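Local coordinates for FMN Adenylyltransferase (Candida glabrata, PDB 3FWK), which catalyses the transfer of an adenylyl group from ATP to FMN, the step of flavin biosynthesis that yields FAD, at residues A[147-155]-A[185-193]. Numbering follows the deposited sequence.
Sequences MAEAFETFL and DANWPDFYR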
ATOM      1  N   MET A 147     -18.763   3.292   2.881  1.00 17.58           N
ATOM      2  CA  MET A 147     -17.950   2.541   1.935  1.00 18.22           C
ATOM      3  C   MET A 147     -18.806   1.562   1.147  1.00 17.27           C
ATOM      4  O   MET A 147     -18.634   1.423  -0.060  1.00 16.89           O
ATOM      5  CB  MET A 147     -16.851   1.809   2.683  1.00 19.17           C
ATOM      6  CG  MET A 147     -15.945   1.040   1.766  1.00 21.03           C
ATOM      7  SD  MET A 147     -14.458   0.420   2.524  1.00 26.55           S
ATOM      8  CE  MET A 147     -13.410   1.844   2.242  1.00 29.91           C
ATOM      9  N   ALA A 148     -19.729   0.877   1.831  1.00 17.00           N
ATOM     10  CA  ALA A 148     -20.609  -0.074   1.152  1.00 18.01           C
ATOM     11  C   ALA A 148     -21.389   0.635   0.059  1.00 17.62           C
ATOM     12  O   ALA A 148     -21.508   0.152  -1.065  1.00 18.12           O
ATOM     13  CB  ALA A 148     -21.566  -0.735   2.161  1.00 19.53           C
ATOM     14  N   GLU A 149     -21.900   1.822   0.390  1.00 17.32           N
ATOM     15  CA  GLU A 149     -22.686   2.601  -0.579  1.00 18.23           C
ATOM     16  C   GLU A 149     -21.828   3.041  -1.772  1.00 17.32           C
ATOM     17  O   GLU A 149     -22.248   2.991  -2.930  1.00 18.35           O
ATOM     18  CB  GLU A 149     -23.344   3.825   0.103  1.00 18.95           C
ATOM     19  CG  GLU A 149     -24.516   3.427   1.032  1.00 21.75           C
ATOM     20  CD  GLU A 149     -24.974   4.535   1.945  1.00 23.57           C
ATOM     21  OE1 GLU A 149     -24.238   5.487   2.267  1.00 23.10           O
ATOM     22  OE2 GLU A 149     -26.128   4.434   2.411  1.00 28.64           O
ATOM     23  N   ALA A 150     -20.602   3.487  -1.497  1.00 16.50           N
ATOM     24  CA  ALA A 150     -19.706   3.895  -2.581  1.00 16.21           C
ATOM     25  C   ALA A 150     -19.402   2.710  -3.499  1.00 16.17           C
ATOM     26  O   ALA A 150     -19.318   2.861  -4.728  1.00 16.55           O
ATOM     27  CB  ALA A 150     -18.399   4.481  -2.000  1.00 16.26           C
ATOM     28  N   PHE A 151     -19.238   1.520  -2.926  1.00 16.34           N
ATOM     29  CA  PHE A 151     -18.959   0.328  -3.726  1.00 16.58           C
ATOM     30  C   PHE A 151     -20.204  -0.113  -4.491  1.00 16.18           C
ATOM     31  O   PHE A 151     -20.083  -0.664  -5.578  1.00 18.29           O
ATOM     32  CB  PHE A 151     -18.371  -0.802  -2.871  1.00 17.08           C
ATOM     33  CG  PHE A 151     -16.884  -0.785  -2.811  1.00 15.54           C
ATOM     34  CD1 PHE A 151     -16.124  -1.147  -3.908  1.00 17.18           C
ATOM     35  CD2 PHE A 151     -16.243  -0.434  -1.646  1.00 18.59           C
ATOM     36  CE1 PHE A 151     -14.704  -1.170  -3.832  1.00 18.73           C
ATOM     37  CE2 PHE A 151     -14.840  -0.419  -1.564  1.00 19.88           C
ATOM     38  CZ  PHE A 151     -14.080  -0.783  -2.649  1.00 18.55           C
ATOM     39  N   GLU A 152     -21.395   0.135  -3.955  1.00 17.52           N
ATOM     40  CA  GLU A 152     -22.615  -0.175  -4.725  1.00 18.36           C
ATOM     41  C   GLU A 152     -22.671   0.659  -5.992  1.00 19.33           C
ATOM     42  O   GLU A 152     -22.994   0.149  -7.075  1.00 20.27           O
ATOM     43  CB  GLU A 152     -23.853   0.054  -3.863  1.00 21.09           C
ATOM     44  CG  GLU A 152     -25.150  -0.160  -4.623  1.00 28.35           C
ATOM     45  CD  GLU A 152     -25.236  -1.541  -5.259  1.00 34.09           C
ATOM     46  OE1 GLU A 152     -24.898  -2.544  -4.569  1.00 34.28           O
ATOM     47  OE2 GLU A 152     -25.637  -1.609  -6.455  1.00 39.12           O
ATOM     48  N   THR A 153     -22.334   1.941  -5.876  1.00 17.53           N
ATOM     49  CA  THR A 153     -22.284   2.802  -7.048  1.00 19.01           C
ATOM     50  C   THR A 153     -21.224   2.354  -8.042  1.00 17.94           C
ATOM     51  O   THR A 153     -21.465   2.309  -9.257  1.00 18.87           O
ATOM     52  CB  THR A 153     -22.081   4.266  -6.627  1.00 19.70           C
ATOM     53  OG1 THR A 153     -23.202   4.646  -5.830  1.00 21.04           O
ATOM     54  CG2 THR A 153     -21.905   5.171  -7.848  1.00 21.64           C
ATOM     55  N   PHE A 154     -20.059   1.974  -7.534  1.00 17.20           N
ATOM     56  CA  PHE A 154     -19.006   1.418  -8.362  1.00 16.17           C
ATOM     57  C   PHE A 154     -19.475   0.200  -9.153  1.00 17.24           C
ATOM     58  O   PHE A 154     -19.228   0.095 -10.353  1.00 17.57           O
ATOM     59  CB  PHE A 154     -17.813   1.063  -7.470  1.00 17.71           C
ATOM     60  CG  PHE A 154     -16.794   0.258  -8.167  1.00 18.84           C
ATOM     61  CD1 PHE A 154     -15.892   0.851  -9.002  1.00 18.71           C
ATOM     62  CD2 PHE A 154     -16.771  -1.126  -8.013  1.00 22.13           C
ATOM     63  CE1 PHE A 154     -14.919   0.084  -9.686  1.00 23.96           C
ATOM     64  CE2 PHE A 154     -15.839  -1.906  -8.690  1.00 23.10           C
ATOM     65  CZ  PHE A 154     -14.908  -1.320  -9.487  1.00 22.28           C
ATOM     66  N   LEU A 155     -20.188  -0.702  -8.508  1.00 17.92           N
ATOM     67  CA  LEU A 155     -20.654  -1.899  -9.216  1.00 21.10           C
ATOM     68  C   LEU A 155     -21.710  -1.571 -10.298  1.00 20.87           C
ATOM     69  O   LEU A 155     -21.735  -2.237 -11.349  1.00 21.92           O
ATOM     70  CB  LEU A 155     -21.135  -2.962  -8.217  1.00 24.65           C
ATOM     71  CG  LEU A 155     -20.279  -4.219  -7.973  1.00 31.80           C
ATOM     72  CD1 LEU A 155     -20.287  -5.154  -9.196  1.00 32.25           C
ATOM     73  CD2 LEU A 155     -18.848  -3.882  -7.518  1.00 34.09           C
ATOM     74  N   ASP A 185     -19.807  -8.578   2.767  1.00 13.89           N
ATOM     75  CA  ASP A 185     -20.926  -8.447   3.692  1.00 15.16           C
ATOM     76  C   ASP A 185     -22.253  -8.266   2.936  1.00 14.79           C
ATOM     77  O   ASP A 185     -22.290  -7.823   1.781  1.00 15.25           O
ATOM     78  CB  ASP A 185     -20.741  -7.186   4.586  1.00 17.61           C
ATOM     79  CG  ASP A 185     -19.598  -7.308   5.591  1.00 22.88           C
ATOM     80  OD1 ASP A 185     -19.091  -8.431   5.827  1.00 22.55           O
ATOM     81  OD2 ASP A 185     -19.251  -6.253   6.179  1.00 24.36           O
ATOM     82  N   ALA A 186     -23.361  -8.552   3.611  1.00 15.18           N
ATOM     83  CA  ALA A 186     -24.692  -8.504   2.993  1.00 16.39           C
ATOM     84  C   ALA A 186     -25.096  -7.126   2.486  1.00 16.17           C
ATOM     85  O   ALA A 186     -25.908  -7.037   1.556  1.00 17.28           O
ATOM     86  CB  ALA A 186     -25.742  -9.017   3.945  1.00 16.99           C
ATOM     87  N   ASN A 187     -24.541  -6.058   3.075  1.00 15.79           N
ATOM     88  CA  ASN A 187     -24.903  -4.692   2.661  1.00 16.14           C
ATOM     89  C   ASN A 187     -23.957  -4.094   1.648  1.00 16.47           C
ATOM     90  O   ASN A 187     -24.057  -2.930   1.336  1.00 19.38           O
ATOM     91  CB  ASN A 187     -25.083  -3.779   3.870  1.00 18.08           C
ATOM     92  CG  ASN A 187     -23.798  -3.459   4.547  1.00 19.86           C
ATOM     93  OD1 ASN A 187     -22.818  -4.209   4.451  1.00 21.28           O
ATOM     94  ND2 ASN A 187     -23.776  -2.360   5.268  1.00 21.06           N
ATOM     95  N   TRP A 188     -23.040  -4.910   1.123  1.00 15.67           N
ATOM     96  CA  TRP A 188     -22.191  -4.503   0.006  1.00 15.60           C
ATOM     97  C   TRP A 188     -22.766  -5.027  -1.301  1.00 15.05           C
ATOM     98  O   TRP A 188     -23.555  -5.983  -1.280  1.00 15.84           O
ATOM     99  CB  TRP A 188     -20.820  -5.143   0.212  1.00 17.03           C
ATOM    100  CG  TRP A 188     -19.956  -4.362   1.134  1.00 17.30           C
ATOM    101  CD1 TRP A 188     -20.222  -4.027   2.433  1.00 18.90           C
ATOM    102  CD2 TRP A 188     -18.669  -3.873   0.847  1.00 20.91           C
ATOM    103  NE1 TRP A 188     -19.174  -3.309   2.971  1.00 21.43           N
ATOM    104  CE2 TRP A 188     -18.203  -3.218   2.024  1.00 19.80           C
ATOM    105  CE3 TRP A 188     -17.866  -3.911  -0.276  1.00 23.37           C
ATOM    106  CZ2 TRP A 188     -16.949  -2.590   2.085  1.00 24.86           C
ATOM    107  CZ3 TRP A 188     -16.606  -3.271  -0.219  1.00 26.56           C
ATOM    108  CH2 TRP A 188     -16.164  -2.645   0.968  1.00 26.40           C
ATOM    109  N   PRO A 189     -22.277  -4.521  -2.437  1.00 15.74           N
ATOM    110  CA  PRO A 189     -22.460  -5.255  -3.667  1.00 16.29           C
ATOM    111  C   PRO A 189     -21.858  -6.653  -3.504  1.00 15.23           C
ATOM    112  O   PRO A 189     -20.933  -6.865  -2.703  1.00 14.64           O
ATOM    113  CB  PRO A 189     -21.670  -4.442  -4.688  1.00 18.72           C
ATOM    114  CG  PRO A 189     -20.664  -3.696  -3.876  1.00 21.67           C
ATOM    115  CD  PRO A 189     -21.400  -3.336  -2.620  1.00 16.73           C
ATOM    116  N   ASP A 190     -22.347  -7.589  -4.296  1.00 14.26           N
ATOM    117  CA  ASP A 190     -21.938  -8.978  -4.199  1.00 13.82           C
ATOM    118  C   ASP A 190     -20.669  -9.187  -4.997  1.00 15.43           C
ATOM    119  O   ASP A 190     -20.709  -9.205  -6.225  1.00 17.94           O
ATOM    120  CB  ASP A 190     -23.096  -9.811  -4.771  1.00 16.22           C
ATOM    121  CG  ASP A 190     -22.784 -11.278  -4.810  1.00 16.10           C
ATOM    122  OD1 ASP A 190     -21.748 -11.702  -4.252  1.00 15.38           O
ATOM    123  OD2 ASP A 190     -23.592 -12.011  -5.416  1.00 17.90           O
ATOM    124  N   PHE A 191     -19.532  -9.322  -4.316  1.00 12.50           N
ATOM    125  CA  PHE A 191     -18.313  -9.726  -4.974  1.00 13.25           C
ATOM    126  C   PHE A 191     -17.489 -10.567  -4.005  1.00 12.29           C
ATOM    127  O   PHE A 191     -17.783 -10.611  -2.807  1.00 13.18           O
ATOM    128  CB  PHE A 191     -17.550  -8.523  -5.621  1.00 18.19           C
ATOM    129  CG  PHE A 191     -17.149  -7.408  -4.666  1.00 19.55           C
ATOM    130  CD1 PHE A 191     -17.852  -6.189  -4.603  1.00 20.13           C
ATOM    131  CD2 PHE A 191     -15.962  -7.524  -3.934  1.00 19.50           C
ATOM    132  CE1 PHE A 191     -17.422  -5.163  -3.710  1.00 20.92           C
ATOM    133  CE2 PHE A 191     -15.535  -6.508  -3.064  1.00 20.06           C
ATOM    134  CZ  PHE A 191     -16.273  -5.330  -2.953  1.00 21.01           C
ATOM    135  N   TYR A 192     -16.453 -11.217  -4.531  1.00 12.50           N
ATOM    136  CA  TYR A 192     -15.452 -11.854  -3.661  1.00 12.35           C
ATOM    137  C   TYR A 192     -14.375 -10.829  -3.312  1.00 11.93           C
ATOM    138  O   TYR A 192     -13.838 -10.137  -4.201  1.00 13.58           O
ATOM    139  CB  TYR A 192     -14.782 -13.011  -4.404  1.00 13.40           C
ATOM    140  CG  TYR A 192     -15.515 -14.317  -4.286  1.00 13.37           C
ATOM    141  CD1 TYR A 192     -15.236 -15.153  -3.212  1.00 15.06           C
ATOM    142  CD2 TYR A 192     -16.447 -14.739  -5.240  1.00 15.59           C
ATOM    143  CE1 TYR A 192     -15.862 -16.396  -3.060  1.00 15.43           C
ATOM    144  CE2 TYR A 192     -17.097 -16.022  -5.109  1.00 14.50           C
ATOM    145  CZ  TYR A 192     -16.761 -16.813  -3.992  1.00 15.80           C
ATOM    146  OH  TYR A 192     -17.365 -18.043  -3.806  1.00 17.61           O
ATOM    147  N   ARG A 193     -14.113 -10.676  -2.035  1.00 11.53           N
ATOM    148  CA  ARG A 193     -12.910  -9.991  -1.607  1.00 11.16           C
ATOM    149  C   ARG A 193     -11.702 -10.896  -1.753  1.00 11.51           C
ATOM    150  O   ARG A 193     -11.717 -12.053  -1.346  1.00 12.91           O
ATOM    151  CB  ARG A 193     -13.039  -9.575  -0.144  1.00 12.67           C
ATOM    152  CG  ARG A 193     -14.208  -8.621   0.120  1.00 13.04           C
ATOM    153  CD  ARG A 193     -14.274  -8.269   1.581  1.00 15.17           C
ATOM    154  NE  ARG A 193     -15.033  -9.303   2.253  1.00 14.47           N
ATOM    155  CZ  ARG A 193     -15.405  -9.233   3.525  1.00 14.36           C
ATOM    156  NH1 ARG A 193     -14.916  -8.273   4.324  1.00 15.28           N
ATOM    157  NH2 ARG A 193     -16.262 -10.134   4.004  1.00 15.28           N
TER
HETATM  158  O   HOH W   1     -25.184  -2.553  -1.678  1.00 42.91           O
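W188 lies flat against helix 147-157, with A148 set over one face of its indole: A148 CB is 3.8 Å from the centroid of the five-membered ring and 26° off its normal, a CH-pi contact. The six-membered ring reaches on to F151; the planes are 25° apart, but the rings are displaced so that little of one lies over the other. At the outer end of the indole, M147 CG comes within 3.8 Å of W188 CH2; M147 runs out extended as far as its sulfur, with CG anti to the backbone N (chi1 -178°), which sets the sulfur beside the same ring in an oblique Met-aromatic contact. P189 continues the apolar surface, its ring pressed against the helix backbone, with P189 CG 3.5 Å from F151 O and L155 CG 3.6 Å from P189 CB. F191 closes an aromatic cluster with F151 and W188; its ring meets that of F151 obliquely, while L155 CD2 approaches F191 CD1 to 3.8 Å.

In the Rossmann-like alpha/beta fold, this contact joins the helix that follows strand 134-138 to the loop between strands 181-183 and 192-194, the antiparallel pair at one border of the sheet. F151, F154 and F191 all rest on I164 of the neighbouring strand 163-165, which continues the apolar layer from the loop into the sheet.

No direct hydrogen bond spans the two segments. A water lies between E152 OE1, at 2.9 Å, and N187 O and can donate to either, though it has more acceptors in reach than protons to give; the bend of the E152 chain at chi2 carries its carboxylate alongside P189. A type I turn from D185 to W188, closed by the bond from W188 N to D185 O, leads the chain into W188, and T184 OG1 hydrogen-bonds to P189 O. Farther along the chain, Y192 touches the bound beta-D-glucopyranose.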